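Local coordinates for annexin (Schistosoma mansoni, PDB 4MDU), which binds acidic phospholipid membranes in a calcium-dependent manner, aggregates liposomes when calcium is present and may lend structural integrity to the worm's tegument, at residues P21-T33 and R319-Y331. Residues are numbered along the deposited sequence; the frame is centred on the assembly and turned at random.
Sequences PHGKHYRPTIKPT and RSEIDLQDIMDAY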
ATOM      1  N   PRO B  21      -0.865   9.349 -25.865  1.00 44.02           N
ATOM      2  CA  PRO B  21       0.206  10.356 -25.874  1.00 51.99           C
ATOM      3  C   PRO B  21       0.546  10.857 -27.281  1.00 61.10           C
ATOM      4  O   PRO B  21       0.967  12.008 -27.445  1.00 66.13           O
ATOM      5  CB  PRO B  21       1.395   9.593 -25.284  1.00 51.62           C
ATOM      6  CG  PRO B  21       0.755   8.586 -24.372  1.00 41.35           C
ATOM      7  CD  PRO B  21      -0.479   8.139 -25.119  1.00 35.86           C
ATOM      8  N   HIS B  22       0.343  10.000 -28.276  1.00 52.42           N
ATOM      9  CA  HIS B  22       0.693  10.306 -29.654  1.00 51.41           C
ATOM     10  C   HIS B  22      -0.466  10.868 -30.454  1.00 49.19           C
ATOM     11  O   HIS B  22      -0.340  11.069 -31.651  1.00 48.08           O
ATOM     12  CB  HIS B  22       1.246   9.064 -30.351  1.00 53.61           C
ATOM     13  CG  HIS B  22       2.447   8.489 -29.672  1.00 68.34           C
ATOM     14  ND1 HIS B  22       2.421   7.281 -29.010  1.00 74.09           N
ATOM     15  CD2 HIS B  22       3.703   8.974 -29.524  1.00 72.56           C
ATOM     16  CE1 HIS B  22       3.614   7.040 -28.495  1.00 76.91           C
ATOM     17  NE2 HIS B  22       4.411   8.051 -28.795  1.00 75.41           N
ATOM     18  N   GLY B  23      -1.591  11.126 -29.800  1.00 45.47           N
ATOM     19  CA  GLY B  23      -2.723  11.715 -30.490  1.00 41.66           C
ATOM     20  C   GLY B  23      -3.771  10.750 -31.025  1.00 41.48           C
ATOM     21  O   GLY B  23      -4.843  11.177 -31.428  1.00 40.25           O
ATOM     22  N   LYS B  24      -3.471   9.454 -31.031  1.00 43.74           N
ATOM     23  CA  LYS B  24      -4.417   8.452 -31.515  1.00 41.57           C
ATOM     24  C   LYS B  24      -5.573   8.307 -30.519  1.00 32.32           C
ATOM     25  O   LYS B  24      -5.366   8.390 -29.320  1.00 33.79           O
ATOM     26  CB  LYS B  24      -3.690   7.115 -31.697  1.00 42.37           C
ATOM     27  CG  LYS B  24      -4.519   6.027 -32.331  1.00 45.25           C
ATOM     28  N   HIS B  25      -6.789   8.115 -31.012  1.00 34.75           N
ATOM     29  CA  HIS B  25      -7.932   7.855 -30.128  1.00 38.15           C
ATOM     30  C   HIS B  25      -7.730   6.588 -29.301  1.00 39.76           C
ATOM     31  O   HIS B  25      -7.274   5.564 -29.824  1.00 40.30           O
ATOM     32  CB  HIS B  25      -9.211   7.636 -30.938  1.00 39.19           C
ATOM     33  CG  HIS B  25      -9.903   8.890 -31.354  1.00 57.55           C
ATOM     34  ND1 HIS B  25      -9.666   9.503 -32.567  1.00 64.36           N
ATOM     35  CD2 HIS B  25     -10.849   9.633 -30.733  1.00 61.42           C
ATOM     36  CE1 HIS B  25     -10.426  10.579 -32.668  1.00 65.48           C
ATOM     37  NE2 HIS B  25     -11.155  10.680 -31.569  1.00 66.01           N
ATOM     38  N   TYR B  26      -8.093   6.642 -28.022  1.00 34.41           N
ATOM     39  CA  TYR B  26      -8.218   5.415 -27.239  1.00 31.88           C
ATOM     40  C   TYR B  26      -9.486   4.705 -27.680  1.00 31.39           C
ATOM     41  O   TYR B  26     -10.404   5.341 -28.186  1.00 34.29           O
ATOM     42  CB  TYR B  26      -8.266   5.701 -25.737  1.00 25.68           C
ATOM     43  CG  TYR B  26      -6.913   5.907 -25.103  1.00 28.25           C
ATOM     44  CD1 TYR B  26      -5.964   4.872 -25.070  1.00 24.28           C
ATOM     45  CD2 TYR B  26      -6.574   7.133 -24.538  1.00 20.65           C
ATOM     46  CE1 TYR B  26      -4.723   5.063 -24.476  1.00 26.78           C
ATOM     47  CE2 TYR B  26      -5.339   7.334 -23.947  1.00 26.19           C
ATOM     48  CZ  TYR B  26      -4.420   6.300 -23.915  1.00 33.51           C
ATOM     49  OH  TYR B  26      -3.197   6.513 -23.323  1.00 37.01           O
ATOM     50  N   ARG B  27      -9.527   3.384 -27.514  1.00 24.81           N
ATOM     51  CA  ARG B  27     -10.667   2.612 -27.980  1.00 31.43           C
ATOM     52  C   ARG B  27     -11.476   2.099 -26.805  1.00 28.60           C
ATOM     53  O   ARG B  27     -10.953   1.364 -25.962  1.00 32.52           O
ATOM     54  CB  ARG B  27     -10.206   1.436 -28.856  1.00 31.58           C
ATOM     55  CG  ARG B  27      -9.354   1.860 -30.035  1.00 45.82           C
ATOM     56  CD  ARG B  27      -8.185   0.919 -30.247  1.00 42.63           C
ATOM     57  NE  ARG B  27      -8.620  -0.338 -30.820  1.00 45.10           N
ATOM     58  CZ  ARG B  27      -8.165  -1.530 -30.444  1.00 43.78           C
ATOM     59  NH1 ARG B  27      -7.254  -1.640 -29.482  1.00 35.84           N
ATOM     60  NH2 ARG B  27      -8.632  -2.618 -31.027  1.00 56.52           N
ATOM     61  N   PRO B  28     -12.757   2.484 -26.747  1.00 32.58           N
ATOM     62  CA  PRO B  28     -13.667   2.022 -25.693  1.00 39.04           C
ATOM     63  C   PRO B  28     -14.401   0.747 -26.097  1.00 35.73           C
ATOM     64  O   PRO B  28     -14.443   0.419 -27.290  1.00 29.54           O
ATOM     65  CB  PRO B  28     -14.668   3.176 -25.578  1.00 29.31           C
ATOM     66  CG  PRO B  28     -14.746   3.712 -26.975  1.00 34.70           C
ATOM     67  CD  PRO B  28     -13.387   3.495 -27.615  1.00 35.62           C
ATOM     68  N   THR B  29     -14.991   0.040 -25.135  1.00 28.74           N
ATOM     69  CA  THR B  29     -15.871  -1.079 -25.499  1.00 26.69           C
ATOM     70  C   THR B  29     -17.326  -0.620 -25.625  1.00 35.64           C
ATOM     71  O   THR B  29     -18.172  -1.348 -26.148  1.00 36.07           O
ATOM     72  CB  THR B  29     -15.808  -2.218 -24.482  1.00 26.41           C
ATOM     73  OG1 THR B  29     -16.137  -1.708 -23.184  1.00 23.42           O
ATOM     74  CG2 THR B  29     -14.404  -2.834 -24.463  1.00 25.35           C
ATOM     75  N   ILE B  30     -17.630   0.573 -25.117  1.00 32.31           N
ATOM     76  CA  ILE B  30     -18.982   1.121 -25.265  1.00 34.73           C
ATOM     77  C   ILE B  30     -18.975   2.530 -25.857  1.00 34.32           C
ATOM     78  O   ILE B  30     -18.387   3.452 -25.293  1.00 30.96           O
ATOM     79  CB  ILE B  30     -19.815   1.102 -23.949  1.00 30.13           C
ATOM     80  CG1 ILE B  30     -19.988  -0.340 -23.427  1.00 23.12           C
ATOM     81  CG2 ILE B  30     -21.204   1.762 -24.189  1.00 23.96           C
ATOM     82  CD1 ILE B  30     -20.481  -0.434 -21.917  1.00 18.01           C
ATOM     83  N   LYS B  31     -19.633   2.673 -27.004  1.00 38.49           N
ATOM     84  CA  LYS B  31     -19.707   3.939 -27.717  1.00 40.81           C
ATOM     85  C   LYS B  31     -21.166   4.357 -27.759  1.00 40.50           C
ATOM     86  O   LYS B  31     -22.047   3.499 -27.809  1.00 35.16           O
ATOM     87  CB  LYS B  31     -19.213   3.765 -29.160  1.00 42.54           C
ATOM     88  CG  LYS B  31     -17.705   3.594 -29.321  1.00 54.95           C
ATOM     89  CD  LYS B  31     -17.366   2.924 -30.660  1.00 57.12           C
ATOM     90  CE  LYS B  31     -16.819   3.907 -31.683  1.00 65.21           C
ATOM     91  NZ  LYS B  31     -15.411   4.313 -31.388  1.00 68.38           N
ATOM     92  N   PRO B  32     -21.428   5.675 -27.773  1.00 40.67           N
ATOM     93  CA  PRO B  32     -22.800   6.151 -27.958  1.00 44.58           C
ATOM     94  C   PRO B  32     -23.437   5.483 -29.167  1.00 47.24           C
ATOM     95  O   PRO B  32     -22.824   5.394 -30.235  1.00 52.05           O
ATOM     96  CB  PRO B  32     -22.629   7.658 -28.201  1.00 44.17           C
ATOM     97  CG  PRO B  32     -21.166   7.843 -28.519  1.00 48.33           C
ATOM     98  CD  PRO B  32     -20.463   6.782 -27.732  1.00 40.07           C
ATOM     99  N   THR B  33     -24.660   5.004 -28.976  1.00 50.48           N
ATOM    100  CA  THR B  33     -25.411   4.297 -30.000  1.00 65.42           C
ATOM    101  C   THR B  33     -26.133   5.308 -30.884  1.00 65.90           C
ATOM    102  O   THR B  33     -27.023   6.021 -30.424  1.00 63.69           O
ATOM    103  CB  THR B  33     -26.445   3.346 -29.351  1.00 80.57           C
ATOM    104  OG1 THR B  33     -25.878   2.734 -28.180  1.00 84.98           O
ATOM    105  CG2 THR B  33     -26.885   2.264 -30.332  1.00 85.71           C
ATOM    106  N   ARG B 319     -14.099   2.561 -17.473  1.00 22.84           N
ATOM    107  CA  ARG B 319     -13.180   2.502 -18.615  1.00 25.51           C
ATOM    108  C   ARG B 319     -13.883   2.102 -19.899  1.00 27.70           C
ATOM    109  O   ARG B 319     -13.394   2.349 -21.002  1.00 30.76           O
ATOM    110  CB  ARG B 319     -12.027   1.554 -18.331  1.00 21.47           C
ATOM    111  CG  ARG B 319     -11.084   2.125 -17.308  1.00 33.67           C
ATOM    112  CD  ARG B 319     -10.477   3.392 -17.906  1.00 44.30           C
ATOM    113  NE  ARG B 319     -10.660   4.491 -17.001  1.00 43.16           N
ATOM    114  CZ  ARG B 319     -10.195   5.719 -17.178  1.00 35.37           C
ATOM    115  NH1 ARG B 319      -9.503   6.066 -18.264  1.00 28.68           N
ATOM    116  NH2 ARG B 319     -10.433   6.600 -16.236  1.00 37.13           N
ATOM    117  N   SER B 320     -15.051   1.497 -19.740  1.00 24.08           N
ATOM    118  CA  SER B 320     -15.764   0.933 -20.870  1.00 27.09           C
ATOM    119  C   SER B 320     -16.036   1.976 -21.946  1.00 24.46           C
ATOM    120  O   SER B 320     -15.954   1.683 -23.138  1.00 25.61           O
ATOM    121  CB  SER B 320     -17.068   0.278 -20.406  1.00 30.86           C
ATOM    122  OG  SER B 320     -17.963   1.223 -19.862  1.00 26.89           O
ATOM    123  N   GLU B 321     -16.370   3.191 -21.528  1.00 28.56           N
ATOM    124  CA  GLU B 321     -16.698   4.218 -22.497  1.00 32.99           C
ATOM    125  C   GLU B 321     -15.500   5.110 -22.795  1.00 32.39           C
ATOM    126  O   GLU B 321     -15.638   6.105 -23.489  1.00 31.30           O
ATOM    127  CB  GLU B 321     -17.947   5.032 -22.094  1.00 33.55           C
ATOM    128  CG  GLU B 321     -17.920   5.670 -20.717  1.00 33.88           C
ATOM    129  CD  GLU B 321     -19.241   6.370 -20.378  1.00 39.98           C
ATOM    130  OE1 GLU B 321     -20.189   5.681 -19.931  1.00 35.25           O
ATOM    131  OE2 GLU B 321     -19.337   7.606 -20.574  1.00 33.14           O
ATOM    132  N   ILE B 322     -14.319   4.730 -22.314  1.00 26.53           N
ATOM    133  CA  ILE B 322     -13.121   5.519 -22.617  1.00 23.99           C
ATOM    134  C   ILE B 322     -12.051   4.736 -23.361  1.00 28.86           C
ATOM    135  O   ILE B 322     -11.773   5.001 -24.531  1.00 22.74           O
ATOM    136  CB  ILE B 322     -12.507   6.153 -21.351  1.00 26.30           C
ATOM    137  CG1 ILE B 322     -13.577   6.966 -20.606  1.00 25.95           C
ATOM    138  CG2 ILE B 322     -11.320   7.063 -21.732  1.00 24.13           C
ATOM    139  CD1 ILE B 322     -13.157   7.381 -19.215  1.00 29.06           C
ATOM    140  N   ASP B 323     -11.451   3.757 -22.695  1.00 27.36           N
ATOM    141  CA  ASP B 323     -10.270   3.140 -23.266  1.00 26.80           C
ATOM    142  C   ASP B 323     -10.155   1.649 -22.931  1.00 28.65           C
ATOM    143  O   ASP B 323      -9.077   1.074 -23.018  1.00 27.70           O
ATOM    144  CB  ASP B 323      -9.030   3.883 -22.756  1.00 14.69           C
ATOM    145  CG  ASP B 323      -9.084   4.117 -21.268  1.00 23.37           C
ATOM    146  OD1 ASP B 323      -9.983   3.531 -20.604  1.00 18.98           O
ATOM    147  OD2 ASP B 323      -8.251   4.897 -20.755  1.00 25.72           O
ATOM    148  N   LEU B 324     -11.260   1.039 -22.526  1.00 30.20           N
ATOM    149  CA  LEU B 324     -11.207  -0.336 -22.045  1.00 30.03           C
ATOM    150  C   LEU B 324     -10.618  -1.340 -23.077  1.00 23.38           C
ATOM    151  O   LEU B 324      -9.828  -2.186 -22.718  1.00 23.81           O
ATOM    152  CB  LEU B 324     -12.571  -0.789 -21.503  1.00 17.97           C
ATOM    153  CG  LEU B 324     -12.590  -2.247 -21.016  1.00 23.45           C
ATOM    154  CD1 LEU B 324     -11.527  -2.478 -19.931  1.00 22.27           C
ATOM    155  CD2 LEU B 324     -13.978  -2.618 -20.497  1.00 29.58           C
ATOM    156  N   GLN B 325     -10.976  -1.226 -24.348  1.00 26.00           N
ATOM    157  CA  GLN B 325     -10.392  -2.111 -25.352  1.00 31.59           C
ATOM    158  C   GLN B 325      -8.862  -2.072 -25.352  1.00 34.13           C
ATOM    159  O   GLN B 325      -8.211  -3.112 -25.445  1.00 31.59           O
ATOM    160  CB  GLN B 325     -10.919  -1.814 -26.749  1.00 28.54           C
ATOM    161  CG  GLN B 325     -10.464  -2.842 -27.782  1.00 31.65           C
ATOM    162  CD  GLN B 325     -11.055  -4.219 -27.529  1.00 36.17           C
ATOM    163  OE1 GLN B 325     -10.335  -5.222 -27.491  1.00 32.47           O
ATOM    164  NE2 GLN B 325     -12.371  -4.274 -27.348  1.00 31.62           N
ATOM    165  N   ASP B 326      -8.287  -0.881 -25.237  1.00 27.59           N
ATOM    166  CA  ASP B 326      -6.842  -0.762 -25.226  1.00 26.12           C
ATOM    167  C   ASP B 326      -6.278  -1.373 -23.962  1.00 26.89           C
ATOM    168  O   ASP B 326      -5.180  -1.933 -23.961  1.00 28.59           O
ATOM    169  CB  ASP B 326      -6.411   0.704 -25.369  1.00 33.42           C
ATOM    170  CG  ASP B 326      -6.689   1.246 -26.756  1.00 35.43           C
ATOM    171  OD1 ASP B 326      -7.235   2.360 -26.878  1.00 41.89           O
ATOM    172  OD2 ASP B 326      -6.384   0.536 -27.734  1.00 38.49           O
ATOM    173  N   ILE B 327      -7.038  -1.260 -22.882  1.00 27.38           N
ATOM    174  CA  ILE B 327      -6.649  -1.856 -21.618  1.00 25.09           C
ATOM    175  C   ILE B 327      -6.715  -3.385 -21.712  1.00 24.88           C
ATOM    176  O   ILE B 327      -5.902  -4.094 -21.121  1.00 22.45           O
ATOM    177  CB  ILE B 327      -7.577  -1.361 -20.488  1.00 30.75           C
ATOM    178  CG1 ILE B 327      -7.341   0.133 -20.221  1.00 27.53           C
ATOM    179  CG2 ILE B 327      -7.404  -2.199 -19.223  1.00 25.16           C
ATOM    180  CD1 ILE B 327      -8.489   0.809 -19.484  1.00 27.47           C
ATOM    181  N   MET B 328      -7.696  -3.888 -22.452  1.00 26.54           N
ATOM    182  CA  MET B 328      -7.820  -5.331 -22.650  1.00 29.74           C
ATOM    183  C   MET B 328      -6.612  -5.890 -23.414  1.00 28.19           C
ATOM    184  O   MET B 328      -6.045  -6.909 -23.022  1.00 31.93           O
ATOM    185  CB  MET B 328      -9.132  -5.670 -23.359  1.00 18.53           C
ATOM    186  CG  MET B 328     -10.344  -5.617 -22.426  1.00 23.60           C
ATOM    187  SD  MET B 328     -11.916  -5.528 -23.309  1.00 36.78           S
ATOM    188  CE  MET B 328     -11.797  -6.931 -24.403  1.00 63.64           C
ATOM    189  N   ASP B 329      -6.199  -5.207 -24.477  1.00 27.29           N
ATOM    190  CA  ASP B 329      -5.020  -5.656 -25.225  1.00 35.94           C
ATOM    191  C   ASP B 329      -3.794  -5.702 -24.331  1.00 39.47           C
ATOM    192  O   ASP B 329      -3.073  -6.702 -24.301  1.00 39.16           O
ATOM    193  CB  ASP B 329      -4.759  -4.761 -26.423  1.00 37.01           C
ATOM    194  CG  ASP B 329      -5.877  -4.820 -27.441  1.00 39.02           C
ATOM    195  OD1 ASP B 329      -6.763  -5.684 -27.311  1.00 41.03           O
ATOM    196  OD2 ASP B 329      -5.870  -3.999 -28.376  1.00 49.21           O
ATOM    197  N   ALA B 330      -3.567  -4.620 -23.587  1.00 39.16           N
ATOM    198  CA  ALA B 330      -2.441  -4.562 -22.660  1.00 29.77           C
ATOM    199  C   ALA B 330      -2.528  -5.686 -21.628  1.00 25.89           C
ATOM    200  O   ALA B 330      -1.529  -6.316 -21.295  1.00 30.18           O
ATOM    201  CB  ALA B 330      -2.382  -3.215 -21.971  1.00 29.71           C
ATOM    202  N   TYR B 331      -3.726  -5.931 -21.117  1.00 24.80           N
ATOM    203  CA  TYR B 331      -3.875  -6.963 -20.120  1.00 26.84           C
ATOM    204  C   TYR B 331      -3.357  -8.327 -20.612  1.00 31.19           C
ATOM    205  O   TYR B 331      -2.615  -9.008 -19.912  1.00 30.89           O
ATOM    206  CB  TYR B 331      -5.318  -7.088 -19.659  1.00 19.66           C
ATOM    207  CG  TYR B 331      -5.409  -7.990 -18.461  1.00 22.41           C
ATOM    208  CD1 TYR B 331      -5.357  -9.377 -18.608  1.00 25.29           C
ATOM    209  CD2 TYR B 331      -5.524  -7.467 -17.179  1.00 25.65           C
ATOM    210  CE1 TYR B 331      -5.428 -10.216 -17.511  1.00 24.29           C
ATOM    211  CE2 TYR B 331      -5.602  -8.298 -16.071  1.00 29.94           C
ATOM    212  CZ  TYR B 331      -5.541  -9.675 -16.249  1.00 27.65           C
ATOM    213  OH  TYR B 331      -5.600 -10.500 -15.165  1.00 31.74           O
TER
HETATM  214  O   HOH W   1      -6.010   3.186 -29.268  1.00 45.04           O
HETATM  215  O   HOH W   2     -17.640   6.032 -25.329  1.00 30.61           O
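R27 turns CG anti to its carbonyl carbon (chi1 -56°) and bends again at chi2 and chi3, which carries its guanidinium alongside helix 324-335 to D326 and D329. The first torsion of D326 (-70°) likewise sets its carboxylate beside its own backbone N, facing the incoming loop. R27 NH1 makes salt bridges to both acids, 2.9 Å from D326 OD2 and 3.0 Å from D329 OD2; the two oxygens lie near the guanidinium plane, whereas NH1 is tilted well out of each carboxylate plane. The aliphatic CG of Q325 packs over one guanidinium face, 3.7 Å from R27 NH2. The other D326 oxygen, OD1, takes the backbone N of R27 at 2.6 Å from above the carboxylate plane, and it also receives a water that is bonded to H25 O. This oxygen sits at the edge of the Y26 ring, while Y26 CB rests on D323 CB; D323 OD2 makes salt bridges with R319 and R290. Farther along the loop, the backbone O of S320 accepts I30 N at 2.8 Å, and T29 N adds a weak bond to the same oxygen. T29 CG2 touches M328 SD at 3.8 Å and the Q325 side chain, whereas T29 OG1 bonds L358 O and lies against L324 CD2. A second water joins I30 O to E321 O. The irregular chain ahead of helix 38-48 is thus strapped across the turn between helix 311-320 and helix 324-335, joining the segment ahead of the first annexin repeat to the fourth. With two carboxylates on one guanidinium nitrogen and a backbone N-H on D326, the loop is fixed through main chain and side chain together, and the arginine's positive charge probably eases the repulsion between D326 and D329.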